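Local atomic coordinates of 3-methylornithine synthase (Methanosarcina barkeri, PDB entry 3T7V), a protein that isomerises L-lysine to (3R)-3-methyl-D-ornithine by radical chemistry with a [4Fe-4S] cluster and S-adenosylmethionine, a step in pyrrolysine biosynthesis. Residues Leu43-Phe55 / Leu259-Arg272. Numbering follows the deposited sequence.
Sequences LYSAARKVRDHYF and LKIISVLRLMFPKR
Leu-267 and Arg-266 enter neighbouring hollows of helix 43-55 as knobs into holes. Leu-267 sits among Leu-43, Ala-46, Ala-47 and Val-50, its CD1 3.7 Å from Leu-43 CD1 and its CD2 against Val-50 CG2. Between the backbones, Ala-47 CB rests on Ser-263 CA and CB, and this small pair lets the CA atoms of Ala-47 and Ser-263 come within 5.2 Å. With chi1 at 177°, Val-50 sends CG1 opposite its backbone N and onto Pro-270 CB, a tight 3.4 Å. The axes of segments 43-55 and 259-268 cross at 41°. Helix 258-268, on the outside of the radical SAM TIM-barrel-type fold, precedes strand 275-277; helix 37-55, which leads into strand 58-68, packs against that helix. The side chain of Leu-259 is about 13 Å from the bound 5-amino-D-isoleucine. Among the aromatic groups, Tyr-54 receives Lys-271 CG over one ring face in a CH-pi contact, 3.9 Å from the centroid, while His-53 CD2 lies over the opposite face. Tyr-44 turns a ring edge to Ser-263 OG, which is hydrogen-bonded to Ala-292 O. Arg-266 brings charge into the interface: bends at chi2 and chi3 bring its guanidinium beneath Arg-51 CG and Phe-55 CD2, which lie over one face. Its NH1 donates to Arg-272 O (2.8 Å) and, from above the carbonyl plane, to Pro-270 O (2.9 Å), tying down the turn 269-272; NE bonds Gly-293 O.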
loop_
_atom_site.group_PDB
_atom_site.type_symbol
_atom_site.label_atom_id
_atom_site.label_comp_id
_atom_site.label_asym_id
_atom_site.label_seq_id
_atom_site.Cartn_x
_atom_site.Cartn_y
_atom_site.Cartn_z
ATOM N N LEU A 43 5.491 9.178 -20.359
ATOM C CA LEU A 43 5.854 8.192 -19.293
ATOM C C LEU A 43 4.577 7.446 -18.823
ATOM O O LEU A 43 4.612 6.189 -18.755
ATOM C CB LEU A 43 6.520 8.939 -18.128
ATOM C CG LEU A 43 6.758 8.088 -16.892
ATOM C CD1 LEU A 43 7.616 6.834 -17.198
ATOM C CD2 LEU A 43 7.274 8.917 -15.714
ATOM N N TYR A 44 3.502 8.174 -18.542
ATOM C CA TYR A 44 2.243 7.504 -18.143
ATOM C C TYR A 44 1.724 6.561 -19.222
ATOM O O TYR A 44 1.345 5.478 -18.949
ATOM C CB TYR A 44 1.140 8.502 -17.799
ATOM C CG TYR A 44 1.538 9.578 -16.790
ATOM C CD1 TYR A 44 2.497 9.313 -15.758
ATOM C CD2 TYR A 44 0.921 10.832 -16.782
ATOM C CE1 TYR A 44 2.847 10.302 -14.845
ATOM C CE2 TYR A 44 1.257 11.779 -15.863
ATOM C CZ TYR A 44 2.209 11.517 -14.905
ATOM O OH TYR A 44 2.528 12.546 -14.064
ATOM N N SER A 45 1.773 7.010 -20.492
ATOM C CA SER A 45 1.338 6.179 -21.605
ATOM C C SER A 45 2.164 4.904 -21.711
ATOM O O SER A 45 1.610 3.827 -21.949
ATOM C CB SER A 45 1.487 6.983 -22.934
ATOM O OG SER A 45 1.044 6.158 -23.989
ATOM N N ALA A 46 3.492 4.991 -21.533
ATOM C CA ALA A 46 4.307 3.787 -21.578
ATOM C C ALA A 46 3.901 2.790 -20.480
ATOM O O ALA A 46 3.826 1.564 -20.680
ATOM C CB ALA A 46 5.822 4.148 -21.469
ATOM N N ALA A 47 3.759 3.331 -19.270
ATOM C CA ALA A 47 3.344 2.438 -18.168
ATOM C C ALA A 47 1.942 1.853 -18.410
ATOM O O ALA A 47 1.712 0.688 -18.066
ATOM C CB ALA A 47 3.388 3.233 -16.860
ATOM N N ARG A 48 1.001 2.608 -18.956
ATOM C CA ARG A 48 -0.301 1.988 -19.246
ATOM C C ARG A 48 -0.163 0.889 -20.326
ATOM O O ARG A 48 -0.862 -0.117 -20.251
ATOM C CB ARG A 48 -1.279 3.051 -19.724
ATOM C CG ARG A 48 -1.732 4.054 -18.685
ATOM C CD ARG A 48 -2.971 4.845 -19.137
ATOM N NE ARG A 48 -2.716 5.634 -20.379
ATOM C CZ ARG A 48 -2.255 6.869 -20.405
ATOM N NH1 ARG A 48 -1.901 7.500 -19.275
ATOM N NH2 ARG A 48 -2.100 7.464 -21.601
ATOM N N LYS A 49 0.717 1.058 -21.327
ATOM C CA LYS A 49 0.900 -0.013 -22.296
ATOM C C LYS A 49 1.335 -1.322 -21.643
ATOM O O LYS A 49 0.850 -2.415 -21.930
ATOM C CB LYS A 49 1.959 0.403 -23.328
ATOM C CG LYS A 49 2.048 -0.565 -24.528
ATOM C CD LYS A 49 3.120 -0.194 -25.556
ATOM C CE LYS A 49 2.758 1.064 -26.321
ATOM N NZ LYS A 49 3.928 1.575 -27.115
ATOM N N VAL A 50 2.263 -1.204 -20.689
ATOM C CA VAL A 50 2.805 -2.376 -19.995
ATOM C C VAL A 50 1.696 -2.963 -19.132
ATOM O O VAL A 50 1.442 -4.169 -19.188
ATOM C CB VAL A 50 4.050 -1.970 -19.103
ATOM C CG1 VAL A 50 4.552 -3.188 -18.347
ATOM C CG2 VAL A 50 5.145 -1.469 -20.037
ATOM N N ARG A 51 1.021 -2.106 -18.357
ATOM C CA ARG A 51 -0.050 -2.626 -17.485
ATOM C C ARG A 51 -1.188 -3.283 -18.293
ATOM O O ARG A 51 -1.674 -4.345 -17.924
ATOM C CB ARG A 51 -0.653 -1.470 -16.747
ATOM C CG ARG A 51 -1.545 -1.825 -15.563
ATOM C CD ARG A 51 -2.996 -1.687 -15.856
ATOM N NE ARG A 51 -3.451 -0.682 -16.815
ATOM C CZ ARG A 51 -3.749 0.584 -16.532
ATOM N NH1 ARG A 51 -3.680 1.038 -15.302
ATOM N NH2 ARG A 51 -4.168 1.410 -17.481
ATOM N N ASP A 52 -1.517 -2.696 -19.452
ATOM C CA ASP A 52 -2.628 -3.236 -20.249
ATOM C C ASP A 52 -2.221 -4.575 -20.854
ATOM O O ASP A 52 -3.040 -5.469 -21.020
ATOM C CB ASP A 52 -3.009 -2.249 -21.372
ATOM C CG ASP A 52 -3.680 -0.944 -20.865
ATOM O OD1 ASP A 52 -4.069 -0.797 -19.670
ATOM O OD2 ASP A 52 -3.829 -0.010 -21.713
ATOM N N HIS A 53 -0.940 -4.729 -21.181
ATOM C CA HIS A 53 -0.456 -5.973 -21.745
ATOM C C HIS A 53 -0.680 -7.117 -20.808
ATOM O O HIS A 53 -1.143 -8.183 -21.224
ATOM C CB HIS A 53 1.002 -5.854 -22.109
ATOM C CG HIS A 53 1.558 -7.118 -22.730
ATOM N ND1 HIS A 53 1.409 -7.414 -24.067
ATOM C CD2 HIS A 53 2.236 -8.175 -22.178
ATOM C CE1 HIS A 53 1.995 -8.593 -24.329
ATOM N NE2 HIS A 53 2.497 -9.067 -23.195
ATOM N N TYR A 54 -0.344 -6.917 -19.512
ATOM C CA TYR A 54 -0.441 -8.010 -18.538
ATOM C C TYR A 54 -1.765 -8.080 -17.789
ATOM O O TYR A 54 -2.112 -9.158 -17.282
ATOM C CB TYR A 54 0.700 -7.913 -17.526
ATOM C CG TYR A 54 2.013 -8.239 -18.148
ATOM C CD1 TYR A 54 2.272 -9.526 -18.567
ATOM C CD2 TYR A 54 2.962 -7.269 -18.334
ATOM C CE1 TYR A 54 3.502 -9.810 -19.149
ATOM C CE2 TYR A 54 4.192 -7.549 -18.954
ATOM C CZ TYR A 54 4.422 -8.834 -19.360
ATOM O OH TYR A 54 5.612 -9.155 -19.968
ATOM N N PHE A 55 -2.504 -6.961 -17.744
ATOM C CA PHE A 55 -3.726 -6.911 -16.919
ATOM C C PHE A 55 -4.960 -6.462 -17.644
ATOM O O PHE A 55 -6.079 -6.443 -17.075
ATOM C CB PHE A 55 -3.515 -6.036 -15.652
ATOM C CG PHE A 55 -2.442 -6.568 -14.781
ATOM C CD1 PHE A 55 -2.716 -7.641 -13.896
ATOM C CD2 PHE A 55 -1.125 -6.099 -14.889
ATOM C CE1 PHE A 55 -1.680 -8.179 -13.075
ATOM C CE2 PHE A 55 -0.134 -6.668 -14.100
ATOM C CZ PHE A 55 -0.370 -7.667 -13.165
ATOM N N LEU A 259 2.959 9.937 -9.007
ATOM C CA LEU A 259 2.570 9.410 -10.305
ATOM C C LEU A 259 3.736 8.985 -11.162
ATOM O O LEU A 259 3.715 7.952 -11.810
ATOM C CB LEU A 259 1.724 10.435 -11.075
ATOM C CG LEU A 259 0.542 11.057 -10.311
ATOM C CD1 LEU A 259 -0.094 12.050 -11.311
ATOM C CD2 LEU A 259 -0.417 9.929 -9.960
ATOM N N LYS A 260 4.798 9.807 -11.152
ATOM C CA LYS A 260 6.030 9.452 -11.867
ATOM C C LYS A 260 6.604 8.133 -11.334
ATOM O O LYS A 260 7.041 7.276 -12.073
ATOM C CB LYS A 260 7.060 10.617 -11.673
ATOM C CG LYS A 260 8.296 10.564 -12.510
ATOM C CD LYS A 260 8.804 12.035 -12.838
ATOM C CE LYS A 260 8.837 12.835 -11.580
ATOM N NZ LYS A 260 9.784 13.979 -11.803
ATOM N N ILE A 261 6.593 7.978 -10.009
ATOM C CA ILE A 261 7.217 6.796 -9.476
ATOM C C ILE A 261 6.352 5.566 -9.717
ATOM O O ILE A 261 6.859 4.480 -9.926
ATOM C CB ILE A 261 7.525 6.954 -7.978
ATOM C CG1 ILE A 261 8.634 8.060 -7.827
ATOM C CG2 ILE A 261 8.015 5.656 -7.287
ATOM C CD1 ILE A 261 8.707 8.515 -6.409
ATOM N N ILE A 262 5.012 5.728 -9.700
ATOM C CA ILE A 262 4.104 4.592 -10.101
ATOM C C ILE A 262 4.451 4.089 -11.506
ATOM O O ILE A 262 4.539 2.890 -11.747
ATOM C CB ILE A 262 2.622 4.946 -9.974
ATOM C CG1 ILE A 262 2.215 5.026 -8.518
ATOM C CG2 ILE A 262 1.776 3.926 -10.727
ATOM C CD1 ILE A 262 0.836 5.628 -8.345
ATOM N N SER A 263 4.632 5.078 -12.421
ATOM C CA SER A 263 4.966 4.648 -13.797
ATOM C C SER A 263 6.318 3.959 -13.841
ATOM O O SER A 263 6.460 2.943 -14.500
ATOM C CB SER A 263 4.996 5.831 -14.727
ATOM O OG SER A 263 3.728 6.457 -14.774
ATOM N N VAL A 264 7.304 4.472 -13.100
ATOM C CA VAL A 264 8.607 3.817 -13.088
ATOM C C VAL A 264 8.486 2.422 -12.461
ATOM O O VAL A 264 9.083 1.444 -12.949
ATOM C CB VAL A 264 9.615 4.702 -12.295
ATOM C CG1 VAL A 264 10.885 3.919 -12.060
ATOM C CG2 VAL A 264 9.936 5.946 -13.154
ATOM N N LEU A 265 7.671 2.276 -11.389
ATOM C CA LEU A 265 7.490 0.933 -10.797
ATOM C C LEU A 265 6.872 -0.017 -11.805
ATOM O O LEU A 265 7.183 -1.214 -11.801
ATOM C CB LEU A 265 6.502 1.012 -9.573
ATOM C CG LEU A 265 7.215 1.578 -8.311
ATOM C CD1 LEU A 265 6.121 1.841 -7.220
ATOM C CD2 LEU A 265 8.275 0.662 -7.751
ATOM N N ARG A 266 5.922 0.492 -12.582
ATOM C CA ARG A 266 5.292 -0.414 -13.601
ATOM C C ARG A 266 6.321 -0.841 -14.654
ATOM O O ARG A 266 6.276 -1.998 -15.135
ATOM C CB ARG A 266 4.115 0.275 -14.250
ATOM C CG ARG A 266 3.417 -0.482 -15.399
ATOM C CD ARG A 266 2.978 -1.876 -14.968
ATOM N NE ARG A 266 1.891 -1.783 -14.005
ATOM C CZ ARG A 266 1.535 -2.777 -13.181
ATOM N NH1 ARG A 266 2.148 -3.935 -13.172
ATOM N NH2 ARG A 266 0.596 -2.548 -12.251
ATOM N N LEU A 267 7.243 0.071 -14.944
ATOM C CA LEU A 267 8.210 -0.273 -15.970
ATOM C C LEU A 267 9.281 -1.215 -15.400
ATOM O O LEU A 267 9.916 -1.933 -16.134
ATOM C CB LEU A 267 8.823 1.019 -16.558
ATOM C CG LEU A 267 7.826 1.931 -17.317
ATOM C CD1 LEU A 267 8.460 3.253 -17.770
ATOM C CD2 LEU A 267 7.286 1.224 -18.539
ATOM N N MET A 268 9.560 -1.132 -14.095
ATOM C CA MET A 268 10.495 -1.999 -13.392
ATOM C C MET A 268 9.916 -3.354 -12.962
ATOM O O MET A 268 10.660 -4.322 -12.876
ATOM C CB MET A 268 11.027 -1.341 -12.099
ATOM C CG MET A 268 11.930 -0.163 -12.405
ATOM S SD MET A 268 12.558 0.448 -10.783
ATOM C CE MET A 268 13.574 -0.961 -10.192
ATOM N N PHE A 269 8.631 -3.389 -12.567
ATOM C CA PHE A 269 7.967 -4.568 -12.094
ATOM C C PHE A 269 6.702 -4.797 -12.935
ATOM O O PHE A 269 5.537 -4.659 -12.472
ATOM C CB PHE A 269 7.510 -4.327 -10.634
ATOM C CG PHE A 269 8.633 -4.015 -9.691
ATOM C CD1 PHE A 269 9.008 -2.725 -9.373
ATOM C CD2 PHE A 269 9.272 -5.093 -8.990
ATOM C CE1 PHE A 269 10.087 -2.448 -8.476
ATOM C CE2 PHE A 269 10.323 -4.815 -8.111
ATOM C CZ PHE A 269 10.733 -3.503 -7.839
ATOM N N PRO A 270 6.852 -5.099 -14.211
ATOM C CA PRO A 270 5.767 -5.038 -15.145
ATOM C C PRO A 270 4.598 -5.995 -14.792
ATOM O O PRO A 270 3.446 -5.672 -15.096
ATOM C CB PRO A 270 6.403 -5.371 -16.505
ATOM C CG PRO A 270 7.698 -5.994 -16.119
ATOM C CD PRO A 270 8.147 -5.344 -14.865
ATOM N N LYS A 271 4.916 -7.116 -14.143
ATOM C CA LYS A 271 3.904 -8.153 -13.888
ATOM C C LYS A 271 3.325 -8.049 -12.488
ATOM O O LYS A 271 2.555 -8.957 -12.096
ATOM C CB LYS A 271 4.554 -9.526 -14.046
ATOM C CG LYS A 271 4.981 -9.783 -15.504
ATOM C CD LYS A 271 5.740 -11.123 -15.676
ATOM C CE LYS A 271 6.312 -11.293 -17.078
ATOM N NZ LYS A 271 6.720 -12.706 -17.348
ATOM N N ARG A 272 3.733 -7.020 -11.705
ATOM C CA ARG A 272 3.379 -7.039 -10.247
ATOM C C ARG A 272 2.148 -6.169 -9.976
ATOM O O ARG A 272 1.642 -5.457 -10.823
ATOM C CB ARG A 272 4.593 -6.615 -9.404
ATOM C CG ARG A 272 5.825 -7.542 -9.675
ATOM C CD ARG A 272 5.498 -8.959 -9.227
ATOM N NE ARG A 272 6.653 -9.824 -9.188
ATOM C CZ ARG A 272 6.671 -11.027 -8.616
ATOM N NH1 ARG A 272 5.586 -11.514 -8.039
ATOM N NH2 ARG A 272 7.788 -11.735 -8.630
#